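Local coordinates for protein probable ribonuclease HepT (Haemophilus influenzae, PDB 1JOG) that probably acts as the RNase toxin of a type VII toxin-antitoxin system, where its partner MntA neutralizes it, probably by AMPylation, at residues A[104-107]-A[108-111]; A[127-130]-A[131-134]; A[35-38]-A[39-42]. One frame throughout, in Å; residues are numbered along the deposited sequence.

Overall arrangement
From the N terminus the chain reaches contact 3 first, at the start of the long helix 36-68, then contact 1 at the end of helix 96-106, and last contact 2 within helix 125-140. All three are local, each closing a turn or two of backbone. They follow one another in series and neither nest nor cross. Helix 36-68 is the part of the fold all three have in common: its start carries contact 3 and meets the second subunit, while Phe50 further along it packs against both Met105 of contact 1 and Phe128 of contact 2. The centres of contacts 1 and 2 lie about 18 Å apart; that of contact 3 is about 20 Å from contact 1 and 25 Å from contact 2.

Contact 1 (A[104-107]-A[108-111]); sequences DMRN and ITSH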
loop_
_atom_site.group_PDB
_atom_site.type_symbol
_atom_site.label_atom_id
_atom_site.label_comp_id
_atom_site.label_asym_id
_atom_site.label_seq_id
_atom_site.Cartn_x
_atom_site.Cartn_y
_atom_site.Cartn_z
ATOM N N ASP A 104 10.210 -9.966 1.948
ATOM C CA ASP A 104 9.233 -11.040 1.672
ATOM C C ASP A 104 7.866 -10.560 2.275
ATOM O O ASP A 104 6.836 -10.564 1.617
ATOM C CB ASP A 104 9.663 -12.390 2.260
ATOM C CG ASP A 104 11.057 -12.922 1.727
ATOM O OD1 ASP A 104 11.490 -12.745 0.529
ATOM O OD2 ASP A 104 11.726 -13.582 2.567
HETATM N N MSE A 105 7.902 -10.024 3.465
HETATM C CA MSE A 105 6.715 -9.456 4.079
HETATM C C MSE A 105 6.203 -8.346 3.110
HETATM O O MSE A 105 5.024 -8.371 2.637
HETATM C CB MSE A 105 7.113 -8.865 5.425
HETATM C CG MSE A 105 6.049 -8.710 6.466
HETATM SE SE MSE A 105 6.906 -8.183 8.115
HETATM C CE MSE A 105 5.913 -6.568 8.620
ATOM N N ARG A 106 7.082 -7.397 2.768
ATOM C CA ARG A 106 6.591 -6.359 1.880
ATOM C C ARG A 106 5.953 -6.836 0.590
ATOM O O ARG A 106 4.910 -6.275 0.217
ATOM C CB ARG A 106 7.579 -5.268 1.521
ATOM C CG ARG A 106 6.717 -4.237 0.778
ATOM C CD ARG A 106 7.361 -3.006 0.422
ATOM N NE ARG A 106 6.433 -2.082 -0.225
ATOM C CZ ARG A 106 5.406 -2.478 -0.968
ATOM N NH1 ARG A 106 5.125 -3.772 -1.157
ATOM N NH2 ARG A 106 4.704 -1.568 -1.594
ATOM N N ASN A 107 6.549 -7.841 -0.053
ATOM C CA ASN A 107 6.042 -8.435 -1.311
ATOM C C ASN A 107 4.768 -9.252 -1.154
ATOM O O ASN A 107 4.347 -9.811 -2.136
ATOM C CB ASN A 107 7.037 -9.381 -1.949
ATOM C CG ASN A 107 8.394 -8.674 -2.360
ATOM O OD1 ASN A 107 8.400 -7.524 -2.804
ATOM N ND2 ASN A 107 9.524 -9.394 -2.234
ATOM N N ILE A 108 4.189 -9.391 0.055
ATOM C CA ILE A 108 2.908 -10.101 0.154
ATOM C C ILE A 108 1.827 -9.158 0.693
ATOM O O ILE A 108 0.667 -9.544 0.834
ATOM C CB ILE A 108 2.992 -11.367 1.088
ATOM C CG1 ILE A 108 3.463 -10.992 2.500
ATOM C CG2 ILE A 108 3.864 -12.346 0.412
ATOM C CD1 ILE A 108 3.795 -12.131 3.368
ATOM N N THR A 109 2.209 -7.925 1.039
ATOM C CA THR A 109 1.199 -7.007 1.542
ATOM C C THR A 109 0.123 -6.750 0.488
ATOM O O THR A 109 -0.966 -6.321 0.861
ATOM C CB THR A 109 1.779 -5.682 2.002
ATOM O OG1 THR A 109 2.321 -5.005 0.883
ATOM C CG2 THR A 109 2.840 -5.916 3.055
ATOM N N SER A 110 0.405 -6.997 -0.804
ATOM C CA SER A 110 -0.641 -6.830 -1.841
ATOM C C SER A 110 -1.696 -7.927 -1.671
ATOM O O SER A 110 -2.762 -7.883 -2.310
ATOM C CB SER A 110 -0.113 -6.931 -3.293
ATOM O OG SER A 110 0.387 -8.253 -3.628
ATOM N N HIS A 111 -1.409 -8.909 -0.819
ATOM C CA HIS A 111 -2.413 -9.980 -0.567
ATOM C C HIS A 111 -3.195 -9.697 0.702
ATOM O O HIS A 111 -4.090 -10.445 1.087
ATOM C CB HIS A 111 -1.745 -11.351 -0.456
ATOM C CG HIS A 111 -1.058 -11.750 -1.707
ATOM N ND1 HIS A 111 -1.187 -11.021 -2.868
ATOM C CD2 HIS A 111 -0.180 -12.741 -1.975
ATOM C CE1 HIS A 111 -0.411 -11.545 -3.801
ATOM N NE2 HIS A 111 0.213 -12.590 -3.284
#
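Met105 O is gripped by two backbone N-H groups: Ile108 N lies 2.9 Å from Met105 O, the bond nearly straight at 165°, and Thr109 N binds the same oxygen weakly. One residue on, Thr109 N binds Arg106 O at 3.3 Å and closes a type I beta turn from Arg106 to Thr109, where helix 96-106 gives way to a 3-10 segment. The same carbonyl oxygen, Arg106 O, lies 3.0 Å from Thr109 OG1, whose hydroxyl is hydrogen-bonded to Glu51 OE1, so that its proton may go to either oxygen. With its CG1 set between backbone N and carbonyl carbon (chi1 57°), Ile108 lays that methylene against the turn, CG1 at 3.1 Å from Met105 O. The Arg106 chain runs extended from CG to NE and brings NH1 obliquely past the threonine hydroxyl, 3.7 Å from Thr109 OG1; NE meanwhile forms a salt bridge with Glu55. Both glutamates belong to helix 36-68, which thereby ties the arginine and the threonine to one surface. The RX(4)HXY motif of the HepT family begins with this turn and runs on to Tyr113; Arg106 at the helix end and His111 in the 3-10 segment are both probably active-site residues, as in relatives of this protein.

Contact 2 (A[127-130]-A[131-134]); sequences DFLI and ESSF
Residues 127 to 134 run as regular alpha helix, with Glu131 N on Asp127 O, Ser132 N on Phe128 O, Ser133 N on Leu129 O and Phe134 N on Ile130 O. Phe128 O takes a second bond, 2.8 Å from Ser132 OG. OG sits between the backbone N and the carbonyl carbon (chi1 67°), which turns it back toward the preceding turn and gives this buried hydroxyl a partner within the helix. The serine CB meanwhile sits over one face of the Phe128 ring, 3.9 Å from the centroid, in a CH-pi contact. The ring also makes edge-to-face contacts with Phe50 and Tyr102, which embeds this side of the helix between helices 36-68 and 96-106.

At the exposed side, Ile130 and Phe134 lie alongside each other, CG2 of the isoleucine 3.8 Å from CE1 of the phenylalanine. Ile130 O comes up to the Phe134 ring at its edge, in the ring plane, 3.2 Å from CD1. A water donates to that same Ile130 O and weakly joins it to Ser133 OG.

The two acids, Asp127 and Glu131, stand one turn apart with their carboxylate planes 50° apart and OD2 of the aspartate 4.3 Å from OE1 of the glutamate. Asp127 OD1 is bonded to Tyr102 OH, while the glutamate packs on Tyr102 and Lys98. Two like charges at such spacing should repel mildly, and this may raise the affinity of one carboxylate for a proton, but the positive charge of Lys98 would probably soften the repulsion, and the hydrogen bond with Tyr102 OH probably eases part of the charge on Asp127.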
loop_
_atom_site.group_PDB
_atom_site.type_symbol
_atom_site.label_atom_id
_atom_site.label_comp_id
_atom_site.label_asym_id
_atom_site.label_seq_id
_atom_site.Cartn_x
_atom_site.Cartn_y
_atom_site.Cartn_z
ATOM N N ASP A 127 8.415 -6.394 15.820
ATOM C CA ASP A 127 9.817 -6.684 15.569
ATOM C C ASP A 127 10.313 -5.670 14.552
ATOM O O ASP A 127 11.383 -5.107 14.684
ATOM C CB ASP A 127 10.026 -8.103 15.025
ATOM C CG ASP A 127 11.452 -8.308 14.387
ATOM O OD1 ASP A 127 11.607 -8.976 13.288
ATOM O OD2 ASP A 127 12.434 -7.796 15.003
ATOM N N PHE A 128 9.495 -5.413 13.539
ATOM C CA PHE A 128 9.909 -4.463 12.546
ATOM C C PHE A 128 10.225 -3.181 13.270
ATOM O O PHE A 128 11.233 -2.546 13.023
ATOM C CB PHE A 128 8.830 -4.173 11.482
ATOM C CG PHE A 128 9.294 -3.178 10.449
ATOM C CD1 PHE A 128 10.220 -3.562 9.484
ATOM C CD2 PHE A 128 8.832 -1.878 10.453
ATOM C CE1 PHE A 128 10.674 -2.645 8.508
ATOM C CE2 PHE A 128 9.266 -0.954 9.497
ATOM C CZ PHE A 128 10.190 -1.338 8.512
ATOM N N LEU A 129 9.386 -2.786 14.206
ATOM C CA LEU A 129 9.733 -1.564 14.871
ATOM C C LEU A 129 11.085 -1.592 15.562
ATOM O O LEU A 129 11.811 -0.620 15.505
ATOM C CB LEU A 129 8.635 -1.159 15.810
ATOM C CG LEU A 129 7.428 -0.619 15.020
ATOM C CD1 LEU A 129 6.374 -0.553 16.050
ATOM C CD2 LEU A 129 7.606 0.806 14.288
ATOM N N ILE A 130 11.459 -2.699 16.192
ATOM C CA ILE A 130 12.762 -2.741 16.880
ATOM C C ILE A 130 13.899 -2.520 15.878
ATOM O O ILE A 130 14.713 -1.614 16.041
ATOM C CB ILE A 130 12.951 -4.052 17.559
ATOM C CG1 ILE A 130 12.114 -4.067 18.814
ATOM C CG2 ILE A 130 14.403 -4.297 17.843
ATOM C CD1 ILE A 130 11.344 -5.371 19.003
ATOM N N GLU A 131 13.929 -3.340 14.832
ATOM C CA GLU A 131 14.978 -3.245 13.791
ATOM C C GLU A 131 15.057 -1.939 13.060
ATOM O O GLU A 131 16.134 -1.381 12.844
ATOM C CB GLU A 131 14.811 -4.355 12.718
ATOM C CG GLU A 131 15.094 -5.772 13.203
ATOM C CD GLU A 131 16.419 -5.886 13.955
ATOM O OE1 GLU A 131 16.422 -6.271 15.152
ATOM O OE2 GLU A 131 17.447 -5.566 13.352
ATOM N N SER A 132 13.893 -1.487 12.622
ATOM C CA SER A 132 13.768 -0.255 11.864
ATOM C C SER A 132 14.249 0.874 12.760
ATOM O O SER A 132 14.916 1.786 12.307
ATOM C CB SER A 132 12.306 -0.054 11.379
ATOM O OG SER A 132 11.374 0.173 12.423
ATOM N N SER A 133 13.870 0.842 14.033
ATOM C CA SER A 133 14.369 1.857 14.958
ATOM C C SER A 133 15.884 1.726 15.151
ATOM O O SER A 133 16.522 2.701 15.457
ATOM C CB SER A 133 13.782 1.666 16.314
ATOM O OG SER A 133 14.214 2.631 17.245
ATOM N N PHE A 134 16.485 0.544 15.018
ATOM C CA PHE A 134 17.925 0.561 15.237
ATOM C C PHE A 134 18.552 1.283 14.081
ATOM O O PHE A 134 19.402 2.095 14.283
ATOM C CB PHE A 134 18.545 -0.835 15.350
ATOM C CG PHE A 134 18.658 -1.361 16.782
ATOM C CD1 PHE A 134 17.580 -2.048 17.391
ATOM C CD2 PHE A 134 19.884 -1.279 17.485
ATOM C CE1 PHE A 134 17.718 -2.660 18.658
ATOM C CE2 PHE A 134 20.019 -1.892 18.768
ATOM C CZ PHE A 134 18.932 -2.584 19.343
HETATM O O HOH W 1 15.376 -0.053 18.849
#

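Contact 3 (A[35-38]-A[39-42]); sequences PSIV and QDTL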
loop_
_atom_site.group_PDB
_atom_site.type_symbol
_atom_site.label_atom_id
_atom_site.label_comp_id
_atom_site.label_asym_id
_atom_site.label_seq_id
_atom_site.Cartn_x
_atom_site.Cartn_y
_atom_site.Cartn_z
ATOM N N PRO A 35 -16.190 -0.052 15.601
ATOM C CA PRO A 35 -16.884 -0.989 14.734
ATOM C C PRO A 35 -15.912 -1.847 13.873
ATOM O O PRO A 35 -14.750 -1.525 13.638
ATOM C CB PRO A 35 -17.810 -0.082 13.926
ATOM C CG PRO A 35 -17.278 1.282 14.135
ATOM C CD PRO A 35 -16.786 1.288 15.520
ATOM N N SER A 36 -16.414 -2.988 13.469
ATOM C CA SER A 36 -15.696 -3.949 12.639
ATOM C C SER A 36 -14.879 -3.314 11.513
ATOM O O SER A 36 -13.723 -3.653 11.348
ATOM C CB SER A 36 -16.711 -4.896 12.001
ATOM O OG SER A 36 -16.140 -6.125 11.692
ATOM N N ILE A 37 -15.465 -2.373 10.766
ATOM C CA ILE A 37 -14.757 -1.832 9.642
ATOM C C ILE A 37 -13.641 -0.896 10.117
ATOM O O ILE A 37 -12.646 -0.744 9.412
ATOM C CB ILE A 37 -15.750 -1.149 8.631
ATOM C CG1 ILE A 37 -15.084 -0.895 7.279
ATOM C CG2 ILE A 37 -16.129 0.235 9.088
ATOM C CD1 ILE A 37 -14.624 -2.126 6.570
ATOM N N VAL A 38 -13.803 -0.286 11.302
ATOM C CA VAL A 38 -12.773 0.606 11.873
ATOM C C VAL A 38 -11.598 -0.297 12.288
ATOM O O VAL A 38 -10.452 -0.029 11.950
ATOM C CB VAL A 38 -13.337 1.413 13.066
ATOM C CG1 VAL A 38 -12.176 2.120 13.883
ATOM C CG2 VAL A 38 -14.325 2.461 12.526
ATOM N N GLN A 39 -11.878 -1.416 12.944
ATOM C CA GLN A 39 -10.799 -2.270 13.362
ATOM C C GLN A 39 -9.932 -2.694 12.215
ATOM O O GLN A 39 -8.738 -2.611 12.333
ATOM C CB GLN A 39 -11.280 -3.543 14.065
ATOM C CG GLN A 39 -11.832 -3.301 15.463
ATOM C CD GLN A 39 -12.277 -4.581 16.158
ATOM O OE1 GLN A 39 -13.058 -5.349 15.594
ATOM N NE2 GLN A 39 -11.765 -4.825 17.342
ATOM N N ASP A 40 -10.497 -3.138 11.092
ATOM C CA ASP A 40 -9.605 -3.612 10.035
ATOM C C ASP A 40 -9.051 -2.540 9.108
ATOM O O ASP A 40 -8.033 -2.768 8.418
ATOM C CB ASP A 40 -10.266 -4.714 9.231
ATOM C CG ASP A 40 -11.260 -4.205 8.219
ATOM O OD1 ASP A 40 -12.152 -3.392 8.561
ATOM O OD2 ASP A 40 -11.150 -4.649 7.060
ATOM N N THR A 41 -9.710 -1.392 9.062
ATOM C CA THR A 41 -9.187 -0.347 8.218
ATOM C C THR A 41 -7.896 0.076 8.903
ATOM O O THR A 41 -6.911 0.352 8.246
ATOM C CB THR A 41 -10.125 0.811 8.130
ATOM O OG1 THR A 41 -11.207 0.448 7.244
ATOM C CG2 THR A 41 -9.361 2.137 7.562
ATOM N N LEU A 42 -7.916 0.050 10.232
ATOM C CA LEU A 42 -6.781 0.422 11.049
ATOM C C LEU A 42 -5.615 -0.519 10.900
ATOM O O LEU A 42 -4.458 -0.090 10.975
ATOM C CB LEU A 42 -7.149 0.476 12.513
ATOM C CG LEU A 42 -7.747 1.792 12.964
ATOM C CD1 LEU A 42 -8.211 1.670 14.419
ATOM C CD2 LEU A 42 -6.690 2.911 12.732
#
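The flat carbonyl of Ile37 is met on both faces by one residue: Thr41 OG1 donates to Ile37 O at 2.9 Å from one side of the plane, and Thr41 N to Ile37 O at 3.0 Å from the other. The two donors are tilted 26° and 33° from the plane, so a single oxygen is held between the hydroxyl and the amide. With OG1 beside the backbone N (chi1 -76°), the threonine turns its hydroxyl back along the helix to reach that oxygen.

A second flat group, the carboxylate of Asp40, has CD1 of Ile37 close beside its OD1. That OD1 is modelled 2.8 Å from Ile37 O and 3.2 Å from Ser36 O; neither pair is a hydrogen bond, and so close an approach of acceptors leaves its exact placing doubtful.

On another side of the helix, Val38 and Leu42 lie alongside each other and point the same way, CG1 of the valine 4.0 Å from CD1 of the leucine; Leu42 also packs on Trp30 and Phe31 of helix 28-31. Pro35 takes the N-cap position, and its O receives Gln39 N at 3.0 Å, the start of the regular bonding in helix 36-68.

Beyond the helix stands the second subunit. Thr41 OG1 hydrogen-bonds Thr21 OG1 of that subunit and, weakly, Lys49 NZ of that second subunit, while Thr41 and Leu42 pack on their counterparts Leu42 and Thr41 there. The start of this helix is thus part of the homodimer interface.

What is soundly bonded here is Ile37 O, with its two donors from Thr41; for Asp40, the long, weak ion pair of OD2 with Lys49 NZ of the second subunit would probably favour the charged carboxylate.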